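Local coordinates for protein escJ (PDB 1YJ7) that probably forms a ring-like lipoprotein platform on which the type III secretion system of enteropathogenic E. coli is assembled, at residues L20-S23 against N27-K30. The protein carries 3 engineered substitutions. Residues are numbered along the deposited sequence; the frame is centred on the assembly and turned at random.
Sequences LLLS and NVSK
Leu21 and Leu22, in the C-terminal part of helix 11-23, pack against one methyl of Val28 at the start of strand 28-32. The contact is purely apolar, with no hydrogen bond between the two segments, and buries 156 Å² in all. Leu21 approaches with the root of its side chain: its CB lies 3.8 Å from Val28 CG1, while its CG stands beside the backbone N (chi1 -70°) and the branch runs on into the interior. Leu21 is buried, its side chain also meeting Val26 in the connecting loop. Leu22, with nearly the same first torsion, borders the exposed side of the contact and meets the methyl with its branch point and one arm. Its CB bond runs past the strand rather than at it, and CG and CD2 both lie 3.7 Å from Val28 CG1, the two side chains crossing at about a right angle. One methyl of Val28 thus touches both leucines; the rotamer that brings it forward sets it between the backbone N and the carbonyl carbon (chi1 44°). Next along, Ser23 OG bonds back to Leu20 O over 2.8 Å, and Asn24 ND2 binds the same carbonyl oxygen. The short loop folds helix 11-23 back onto strand 28-32, an outer strand, within this chain, of the three-stranded antiparallel sheet in the N-terminal part of this YscJ/FliF-family protein. Val28 touches Leu40 of the central strand 38-42, so the contact ties helix 11-23 to the sheet, while Leu21 also packs on Ala50 and Ile53 of helix 47-56.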
# COMPACT_ATOMS: atom_id res chain seq x y z
N LEU D 20 -17.16 -19.63 17.18
CA LEU D 20 -16.62 -18.48 17.86
C LEU D 20 -17.72 -17.44 18.09
O LEU D 20 -17.86 -16.89 19.19
CB LEU D 20 -15.46 -17.88 17.06
CG LEU D 20 -14.90 -16.53 17.49
CD1 LEU D 20 -14.34 -16.60 18.93
CD2 LEU D 20 -13.84 -16.12 16.50
N LEU D 21 -18.51 -17.17 17.05
CA LEU D 21 -19.57 -16.16 17.13
C LEU D 21 -20.67 -16.61 18.09
O LEU D 21 -21.12 -15.83 18.93
CB LEU D 21 -20.12 -15.82 15.75
CG LEU D 21 -19.13 -15.05 14.86
CD1 LEU D 21 -19.69 -14.93 13.48
CD2 LEU D 21 -18.81 -13.68 15.43
N LEU D 22 -21.08 -17.87 17.98
CA LEU D 22 -22.14 -18.41 18.86
C LEU D 22 -21.73 -18.37 20.32
O LEU D 22 -22.56 -18.08 21.20
CB LEU D 22 -22.51 -19.83 18.45
CG LEU D 22 -23.30 -19.99 17.17
CD1 LEU D 22 -23.44 -21.46 16.82
CD2 LEU D 22 -24.68 -19.33 17.26
N SER D 23 -20.45 -18.58 20.60
CA SER D 23 -19.95 -18.59 21.96
C SER D 23 -19.92 -17.18 22.57
O SER D 23 -19.82 -17.03 23.78
CB SER D 23 -18.58 -19.25 22.04
OG SER D 23 -17.58 -18.41 21.52
N ASN D 27 -25.93 -14.02 17.00
CA ASN D 27 -26.86 -14.83 16.22
C ASN D 27 -26.31 -14.99 14.79
O ASN D 27 -26.42 -14.09 13.96
CB ASN D 27 -28.27 -14.18 16.26
CG ASN D 27 -29.17 -14.57 15.08
OD1 ASN D 27 -29.02 -15.63 14.46
ND2 ASN D 27 -30.14 -13.71 14.79
N VAL D 28 -25.74 -16.15 14.51
CA VAL D 28 -25.19 -16.42 13.19
C VAL D 28 -25.94 -17.58 12.53
O VAL D 28 -26.36 -18.54 13.18
CB VAL D 28 -23.63 -16.63 13.22
CG1 VAL D 28 -23.21 -17.50 14.37
CG2 VAL D 28 -23.10 -17.20 11.90
N SER D 29 -26.13 -17.46 11.23
CA SER D 29 -26.75 -18.50 10.44
C SER D 29 -25.82 -18.93 9.33
O SER D 29 -25.04 -18.13 8.79
CB SER D 29 -28.09 -18.03 9.89
OG SER D 29 -27.92 -16.91 9.06
N LYS D 30 -25.88 -20.22 9.01
CA LYS D 30 -25.02 -20.82 8.01
C LYS D 30 -25.87 -21.50 6.96
O LYS D 30 -26.86 -22.14 7.29
CB LYS D 30 -24.10 -21.85 8.67
CG LYS D 30 -23.07 -22.42 7.71
CD LYS D 30 -21.99 -23.22 8.43
CE LYS D 30 -22.57 -24.51 9.07
NZ LYS D 30 -21.56 -25.19 9.97